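Local coordinates for protein QdtA (Thermoanaerobacterium thermosaccharolyticum, PDB 4ZU5) that belongs to the cupin superfamily, with a WxcM-like beta-barrel domain, and binds thymidine, at residues Y50-I61 with L111-I122. Numbering follows the deposited sequence.
Sequences YHSHKKLHQVLI and LASEYYDETDYI. Unlike the reference sequence in segment 50-61: Ser52 (reference Ala). Unlike the reference sequence in segment 111-122: Tyr116 (reference Cys).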
ATOM      1  N   TYR A  50     -12.084  15.729   3.470  1.00 37.97           N
ATOM      2  CA  TYR A  50     -13.223  16.358   4.127  1.00 37.69           C
ATOM      3  C   TYR A  50     -14.028  15.298   4.860  1.00 37.92           C
ATOM      4  O   TYR A  50     -15.232  15.152   4.617  1.00 39.28           O
ATOM      5  CB  TYR A  50     -14.139  17.096   3.127  1.00 38.98           C
ATOM      6  CG  TYR A  50     -13.470  18.235   2.370  1.00 40.39           C
ATOM      7  CD1 TYR A  50     -13.286  19.495   2.941  1.00 40.61           C
ATOM      8  CD2 TYR A  50     -13.025  18.042   1.069  1.00 40.32           C
ATOM      9  CE1 TYR A  50     -12.704  20.537   2.225  1.00 41.23           C
ATOM     10  CE2 TYR A  50     -12.462  19.069   0.347  1.00 42.58           C
ATOM     11  CZ  TYR A  50     -12.299  20.301   0.937  1.00 41.31           C
ATOM     12  OH  TYR A  50     -11.639  21.243   0.219  1.00 48.96           O
ATOM     13  N   HIS A  51     -13.400  14.615   5.818  1.00 36.65           N
ATOM     14  CA  HIS A  51     -14.123  13.632   6.615  1.00 37.04           C
ATOM     15  C   HIS A  51     -13.363  13.256   7.863  1.00 36.30           C
ATOM     16  O   HIS A  51     -12.218  13.675   8.068  1.00 35.07           O
ATOM     17  CB  HIS A  51     -14.471  12.394   5.757  1.00 38.39           C
ATOM     18  CG  HIS A  51     -13.293  11.529   5.435  1.00 42.99           C
ATOM     19  ND1 HIS A  51     -12.526  11.705   4.304  1.00 46.70           N
ATOM     20  CD2 HIS A  51     -12.715  10.518   6.127  1.00 42.94           C
ATOM     21  CE1 HIS A  51     -11.523  10.844   4.312  1.00 44.51           C
ATOM     22  NE2 HIS A  51     -11.611  10.121   5.412  1.00 50.90           N
ATOM     23  N   SER A  52     -14.075  12.586   8.754  1.00 35.05           N
ATOM     24  CA  SER A  52     -13.507  11.979   9.922  1.00 36.14           C
ATOM     25  C   SER A  52     -14.152  10.604  10.183  1.00 39.25           C
ATOM     26  O   SER A  52     -14.980  10.115   9.396  1.00 40.55           O
ATOM     27  CB  SER A  52     -13.708  12.890  11.124  1.00 34.52           C
ATOM     28  OG  SER A  52     -13.024  12.389  12.277  1.00 35.39           O
ATOM     29  N   HIS A  53     -13.758   9.968  11.285  1.00 38.30           N
ATOM     30  CA  HIS A  53     -14.374   8.709  11.715  1.00 39.70           C
ATOM     31  C   HIS A  53     -14.475   8.628  13.193  1.00 36.74           C
ATOM     32  O   HIS A  53     -13.654   9.224  13.886  1.00 39.12           O
ATOM     33  CB  HIS A  53     -13.472   7.554  11.328  1.00 43.66           C
ATOM     34  CG  HIS A  53     -13.194   7.502   9.879  1.00 40.95           C
ATOM     35  ND1 HIS A  53     -14.020   6.843   9.003  1.00 47.72           N
ATOM     36  CD2 HIS A  53     -12.232   8.088   9.132  1.00 44.55           C
ATOM     37  CE1 HIS A  53     -13.536   6.957   7.776  1.00 47.65           C
ATOM     38  NE2 HIS A  53     -12.450   7.708   7.829  1.00 44.50           N
ATOM     39  N   LYS A  54     -15.383   7.798  13.673  1.00 39.41           N
ATOM     40  CA  LYS A  54     -15.461   7.542  15.120  1.00 43.53           C
ATOM     41  C   LYS A  54     -14.627   6.342  15.588  1.00 43.34           C
ATOM     42  O   LYS A  54     -14.163   6.305  16.723  1.00 48.13           O
ATOM     43  CB  LYS A  54     -16.905   7.313  15.592  1.00 51.67           C
ATOM     44  CG  LYS A  54     -17.947   8.362  15.201  1.00 62.00           C
ATOM     45  CD  LYS A  54     -18.707   8.042  13.895  1.00 66.29           C
ATOM     46  CE  LYS A  54     -20.050   7.325  14.063  1.00 68.57           C
ATOM     47  NZ  LYS A  54     -21.136   8.283  14.438  1.00 74.10           N
ATOM     48  N   LYS A  55     -14.474   5.319  14.761  1.00 38.92           N
ATOM     49  CA  LYS A  55     -13.891   4.060  15.268  1.00 38.02           C
ATOM     50  C   LYS A  55     -12.648   3.576  14.477  1.00 33.27           C
ATOM     51  O   LYS A  55     -11.935   2.689  14.901  1.00 39.65           O
ATOM     52  CB  LYS A  55     -14.971   2.969  15.221  1.00 43.17           C
ATOM     53  CG  LYS A  55     -15.973   3.118  16.370  1.00 51.62           C
ATOM     54  CD  LYS A  55     -17.369   2.579  16.102  1.00 57.26           C
ATOM     55  CE  LYS A  55     -17.372   1.462  15.067  1.00 64.53           C
ATOM     56  NZ  LYS A  55     -18.655   0.694  15.101  1.00 68.93           N
ATOM     57  N   LEU A  56     -12.452   4.112  13.304  1.00 31.53           N
ATOM     58  CA  LEU A  56     -11.418   3.696  12.387  1.00 32.54           C
ATOM     59  C   LEU A  56     -10.043   4.272  12.770  1.00 36.23           C
ATOM     60  O   LEU A  56      -9.932   5.429  13.153  1.00 33.34           O
ATOM     61  CB  LEU A  56     -11.812   4.176  10.998  1.00 32.93           C
ATOM     62  CG  LEU A  56     -10.911   3.736   9.853  1.00 33.39           C
ATOM     63  CD1 LEU A  56     -10.957   2.215   9.726  1.00 31.21           C
ATOM     64  CD2 LEU A  56     -11.273   4.366   8.523  1.00 35.99           C
ATOM     65  N   HIS A  57      -8.988   3.480  12.550  1.00 30.77           N
ATOM     66  CA  HIS A  57      -7.615   3.926  12.757  1.00 31.73           C
ATOM     67  C   HIS A  57      -6.995   3.711  11.386  1.00 32.83           C
ATOM     68  O   HIS A  57      -7.347   2.758  10.696  1.00 30.69           O
ATOM     69  CB  HIS A  57      -6.922   3.113  13.865  1.00 31.91           C
ATOM     70  CG  HIS A  57      -7.524   3.291  15.225  1.00 27.92           C
ATOM     71  ND1 HIS A  57      -6.968   4.080  16.210  1.00 32.01           N
ATOM     72  CD2 HIS A  57      -8.613   2.715  15.784  1.00 29.34           C
ATOM     73  CE1 HIS A  57      -7.755   4.071  17.278  1.00 30.98           C
ATOM     74  NE2 HIS A  57      -8.768   3.260  17.033  1.00 30.74           N
ATOM     75  N   GLN A  58      -6.157   4.655  10.970  1.00 27.42           N
ATOM     76  CA  GLN A  58      -5.561   4.667   9.655  1.00 29.86           C
ATOM     77  C   GLN A  58      -4.128   5.115   9.776  1.00 28.13           C
ATOM     78  O   GLN A  58      -3.781   5.858  10.708  1.00 27.41           O
ATOM     79  CB  GLN A  58      -6.271   5.752   8.844  1.00 34.97           C
ATOM     80  CG  GLN A  58      -7.691   5.403   8.476  1.00 38.60           C
ATOM     81  CD  GLN A  58      -8.202   6.337   7.376  1.00 41.14           C
ATOM     82  OE1 GLN A  58      -7.873   7.516   7.330  1.00 38.00           O
ATOM     83  NE2 GLN A  58      -8.960   5.784   6.459  1.00 43.75           N
ATOM     84  N   VAL A  59      -3.331   4.736   8.787  1.00 27.27           N
ATOM     85  CA  VAL A  59      -2.008   5.275   8.571  1.00 26.43           C
ATOM     86  C   VAL A  59      -1.921   5.699   7.128  1.00 28.58           C
ATOM     87  O   VAL A  59      -2.155   4.917   6.239  1.00 27.74           O
ATOM     88  CB  VAL A  59      -0.949   4.230   8.910  1.00 25.67           C
ATOM     89  CG1 VAL A  59       0.449   4.648   8.503  1.00 25.61           C
ATOM     90  CG2 VAL A  59      -0.961   3.967  10.423  1.00 23.58           C
ATOM     91  N   LEU A  60      -1.499   6.929   6.914  1.00 28.20           N
ATOM     92  CA  LEU A  60      -1.325   7.463   5.572  1.00 28.28           C
ATOM     93  C   LEU A  60       0.154   7.497   5.219  1.00 28.14           C
ATOM     94  O   LEU A  60       1.002   7.894   6.036  1.00 29.19           O
ATOM     95  CB  LEU A  60      -1.889   8.894   5.488  1.00 28.21           C
ATOM     96  CG  LEU A  60      -3.395   9.108   5.321  1.00 31.32           C
ATOM     97  CD1 LEU A  60      -4.220   8.361   6.369  1.00 30.51           C
ATOM     98  CD2 LEU A  60      -3.783  10.578   5.362  1.00 32.32           C
ATOM     99  N   ILE A  61       0.486   7.158   3.987  1.00 26.82           N
ATOM    100  CA  ILE A  61       1.899   7.157   3.548  1.00 31.44           C
ATOM    101  C   ILE A  61       1.997   7.630   2.111  1.00 32.25           C
ATOM    102  O   ILE A  61       1.259   7.154   1.243  1.00 31.72           O
ATOM    103  CB  ILE A  61       2.530   5.722   3.600  1.00 33.61           C
ATOM    104  CG1 ILE A  61       2.143   5.008   4.889  1.00 34.60           C
ATOM    105  CG2 ILE A  61       4.049   5.749   3.421  1.00 30.52           C
ATOM    106  CD1 ILE A  61       1.990   3.516   4.731  1.00 37.03           C
ATOM    107  N   LEU A 111      -3.563   2.618   4.990  1.00 28.11           N
ATOM    108  CA  LEU A 111      -3.846   1.368   5.654  1.00 29.05           C
ATOM    109  C   LEU A 111      -4.916   1.613   6.723  1.00 31.02           C
ATOM    110  O   LEU A 111      -4.854   2.597   7.428  1.00 28.18           O
ATOM    111  CB  LEU A 111      -2.599   0.838   6.353  1.00 28.40           C
ATOM    112  CG  LEU A 111      -1.306   0.926   5.550  1.00 32.71           C
ATOM    113  CD1 LEU A 111      -0.090   0.499   6.374  1.00 32.26           C
ATOM    114  CD2 LEU A 111      -1.388   0.189   4.240  1.00 33.44           C
ATOM    115  N   ALA A 112      -5.911   0.745   6.838  1.00 28.53           N
ATOM    116  CA  ALA A 112      -7.104   0.987   7.621  1.00 27.41           C
ATOM    117  C   ALA A 112      -7.383  -0.221   8.473  1.00 31.46           C
ATOM    118  O   ALA A 112      -7.219  -1.354   8.010  1.00 30.26           O
ATOM    119  CB  ALA A 112      -8.296   1.257   6.713  1.00 27.77           C
ATOM    120  N   SER A 113      -7.817   0.045   9.698  1.00 32.19           N
ATOM    121  CA  SER A 113      -8.081  -0.981  10.722  1.00 31.64           C
ATOM    122  C   SER A 113      -9.441  -1.716  10.585  1.00 32.85           C
ATOM    123  O   SER A 113      -9.656  -2.702  11.282  1.00 32.79           O
ATOM    124  CB  SER A 113      -7.997  -0.368  12.133  1.00 33.00           C
ATOM    125  OG  SER A 113      -9.100   0.461  12.441  1.00 30.95           O
ATOM    126  N   GLU A 114     -10.315  -1.243   9.717  1.00 32.47           N
ATOM    127  CA  GLU A 114     -11.581  -1.901   9.486  1.00 34.66           C
ATOM    128  C   GLU A 114     -11.992  -1.876   8.058  1.00 31.93           C
ATOM    129  O   GLU A 114     -11.613  -1.024   7.278  1.00 32.56           O
ATOM    130  CB  GLU A 114     -12.695  -1.225  10.286  1.00 34.78           C
ATOM    131  CG  GLU A 114     -12.460  -1.207  11.773  1.00 36.64           C
ATOM    132  CD  GLU A 114     -12.526  -2.572  12.422  1.00 39.94           C
ATOM    133  OE1 GLU A 114     -12.942  -3.575  11.771  1.00 46.71           O
ATOM    134  OE2 GLU A 114     -12.141  -2.597  13.609  1.00 42.43           O
ATOM    135  N   TYR A 115     -12.837  -2.834   7.685  1.00 37.97           N
ATOM    136  CA  TYR A 115     -13.523  -2.687   6.397  1.00 39.25           C
ATOM    137  C   TYR A 115     -14.361  -1.423   6.364  1.00 40.37           C
ATOM    138  O   TYR A 115     -14.814  -0.950   7.396  1.00 39.17           O
ATOM    139  CB  TYR A 115     -14.454  -3.884   6.112  1.00 47.73           C
ATOM    140  CG  TYR A 115     -13.748  -5.229   6.224  1.00 47.32           C
ATOM    141  CD1 TYR A 115     -13.770  -5.952   7.419  1.00 56.60           C
ATOM    142  CD2 TYR A 115     -13.031  -5.752   5.145  1.00 55.24           C
ATOM    143  CE1 TYR A 115     -13.105  -7.170   7.541  1.00 59.62           C
ATOM    144  CE2 TYR A 115     -12.387  -6.981   5.236  1.00 51.83           C
ATOM    145  CZ  TYR A 115     -12.420  -7.688   6.434  1.00 61.48           C
ATOM    146  OH  TYR A 115     -11.786  -8.914   6.549  1.00 59.09           O
ATOM    147  N   TYR A 116     -14.545  -0.908   5.161  1.00 36.05           N
ATOM    148  CA  TYR A 116     -15.396   0.217   4.880  1.00 44.18           C
ATOM    149  C   TYR A 116     -16.752   0.100   5.525  1.00 40.94           C
ATOM    150  O   TYR A 116     -17.388  -0.931   5.422  1.00 44.76           O
ATOM    151  CB  TYR A 116     -15.574   0.352   3.386  1.00 44.43           C
ATOM    152  CG  TYR A 116     -16.492   1.483   3.045  1.00 55.77           C
ATOM    153  CD1 TYR A 116     -16.072   2.807   3.176  1.00 58.67           C
ATOM    154  CD2 TYR A 116     -17.790   1.241   2.614  1.00 53.92           C
ATOM    155  CE1 TYR A 116     -16.903   3.860   2.842  1.00 59.74           C
ATOM    156  CE2 TYR A 116     -18.627   2.292   2.297  1.00 61.02           C
ATOM    157  CZ  TYR A 116     -18.182   3.594   2.417  1.00 60.35           C
ATOM    158  OH  TYR A 116     -19.029   4.619   2.091  1.00 64.63           O
ATOM    159  N   ASP A 117     -17.136   1.140   6.262  1.00 43.32           N
ATOM    160  CA  ASP A 117     -18.406   1.221   6.969  1.00 42.56           C
ATOM    161  C   ASP A 117     -18.898   2.652   6.755  1.00 47.15           C
ATOM    162  O   ASP A 117     -18.372   3.558   7.390  1.00 39.12           O
ATOM    163  CB  ASP A 117     -18.177   0.978   8.453  1.00 46.04           C
ATOM    164  CG  ASP A 117     -19.459   0.992   9.279  1.00 50.53           C
ATOM    165  OD1 ASP A 117     -20.541   1.188   8.685  1.00 48.92           O
ATOM    166  OD2 ASP A 117     -19.342   0.843  10.527  1.00 48.10           O
ATOM    167  N   GLU A 118     -19.840   2.867   5.837  1.00 45.08           N
ATOM    168  CA  GLU A 118     -20.367   4.206   5.608  1.00 51.22           C
ATOM    169  C   GLU A 118     -20.852   4.841   6.904  1.00 49.25           C
ATOM    170  O   GLU A 118     -20.593   6.014   7.130  1.00 51.81           O
ATOM    171  CB  GLU A 118     -21.480   4.237   4.543  1.00 57.65           C
ATOM    172  CG  GLU A 118     -21.953   5.648   4.178  1.00 63.12           C
ATOM    173  CD  GLU A 118     -20.834   6.635   3.803  1.00 72.49           C
ATOM    174  OE1 GLU A 118     -19.813   6.211   3.215  1.00 80.57           O
ATOM    175  OE2 GLU A 118     -20.957   7.859   4.073  1.00 73.10           O
ATOM    176  N   THR A 119     -21.453   4.065   7.800  1.00 47.37           N
ATOM    177  CA  THR A 119     -21.880   4.630   9.073  1.00 48.12           C
ATOM    178  C   THR A 119     -20.774   5.181   9.967  1.00 48.71           C
ATOM    179  O   THR A 119     -21.073   5.719  11.021  1.00 45.92           O
ATOM    180  CB  THR A 119     -22.710   3.645   9.927  1.00 45.70           C
ATOM    181  OG1 THR A 119     -21.875   2.750  10.678  1.00 46.48           O
ATOM    182  CG2 THR A 119     -23.710   2.851   9.077  1.00 49.95           C
ATOM    183  N   ASP A 120     -19.501   4.970   9.637  1.00 45.34           N
ATOM    184  CA  ASP A 120     -18.447   5.501  10.495  1.00 42.74           C
ATOM    185  C   ASP A 120     -17.729   6.589   9.746  1.00 43.96           C
ATOM    186  O   ASP A 120     -16.733   7.096  10.224  1.00 43.65           O
ATOM    187  CB  ASP A 120     -17.470   4.380  10.902  1.00 46.54           C
ATOM    188  CG  ASP A 120     -16.410   4.846  11.882  1.00 46.50           C
ATOM    189  OD1 ASP A 120     -16.768   5.540  12.863  1.00 45.02           O
ATOM    190  OD2 ASP A 120     -15.210   4.591  11.624  1.00 42.34           O
ATOM    191  N   TYR A 121     -18.209   6.908   8.549  1.00 41.90           N
ATOM    192  CA  TYR A 121     -17.582   7.926   7.725  1.00 46.97           C
ATOM    193  C   TYR A 121     -18.344   9.182   8.063  1.00 46.98           C
ATOM    194  O   TYR A 121     -19.465   9.308   7.620  1.00 50.01           O
ATOM    195  CB  TYR A 121     -17.790   7.624   6.236  1.00 49.33           C
ATOM    196  CG  TYR A 121     -16.542   7.479   5.419  1.00 59.85           C
ATOM    197  CD1 TYR A 121     -15.918   6.229   5.309  1.00 70.83           C
ATOM    198  CD2 TYR A 121     -15.991   8.558   4.735  1.00 63.26           C
ATOM    199  CE1 TYR A 121     -14.763   6.054   4.562  1.00 79.43           C
ATOM    200  CE2 TYR A 121     -14.838   8.398   3.963  1.00 73.00           C
ATOM    201  CZ  TYR A 121     -14.223   7.138   3.875  1.00 83.35           C
ATOM    202  OH  TYR A 121     -13.083   6.915   3.106  1.00 87.74           O
ATOM    203  N   ILE A 122     -17.803  10.050   8.911  1.00 46.12           N
ATOM    204  CA  ILE A 122     -18.449  11.315   9.224  1.00 44.30           C
ATOM    205  C   ILE A 122     -18.138  12.325   8.128  1.00 42.26           C
ATOM    206  O   ILE A 122     -16.994  12.769   7.974  1.00 43.98           O
ATOM    207  CB  ILE A 122     -17.957  11.923  10.529  1.00 45.08           C
ATOM    208  CG1 ILE A 122     -18.194  10.972  11.704  1.00 48.38           C
ATOM    209  CG2 ILE A 122     -18.678  13.239  10.772  1.00 46.50           C
ATOM    210  CD1 ILE A 122     -17.544  11.462  12.983  1.00 50.81           C
TER
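Asp120 turns its carboxylate into the bend that joins strands 47-53 and 58-64, where backbone amides meet it. Its OD1 accepts two hydrogen bonds on the syn side, from Lys54 N at 2.8 Å and from Lys55 N at 3.0 Å, each donor standing somewhat out of the carboxylate plane. OD2 takes two longer, weak bonds, from Lys55 N and Leu56 N. A chi1 of -176°, CG anti to the backbone N, carries the carboxylate across to the Lys54 and Lys55 amides, and these three successive N-H groups would probably favour its charged form. A second side-chain-to-amide bond closes the far end of the turn, where His57 N donates to Ser113 OG at 3.0 Å.

Main-chain pairing flanks the bend. Val59 and Leu111 form an antiparallel hydrogen-bonded pair in the sheet of strands 58-64 and 107-112, Ser52 and Ile122 another in that of 47-53 and 121-122, the two facing sheets of the cupin beta-barrel.

Aromatic contacts gather around Tyr121, a residue of the thymidine pocket. His53 directs its edge at one face of the phenol ring, T-shaped, with CE1 3.5 Å from Tyr121 CD1 and the planes at 76°; its ND1 also donates to Asp120 O (3.0 Å), a bent bond (N-H...O 130°), the donor lying well above the carbonyl plane. Tyr121 CE2 sits over the centre of the His51 ring.

Among packing contacts, Leu56 CD1 reaches Glu114 N at 3.5 Å and Ala112 CB at 4.1 Å, while CD2, within segment 50-61, covers a face of His53. The bent Lys54 chain crosses Ile122 at about a right angle, and Phe127 of helix 125-136 packs against both.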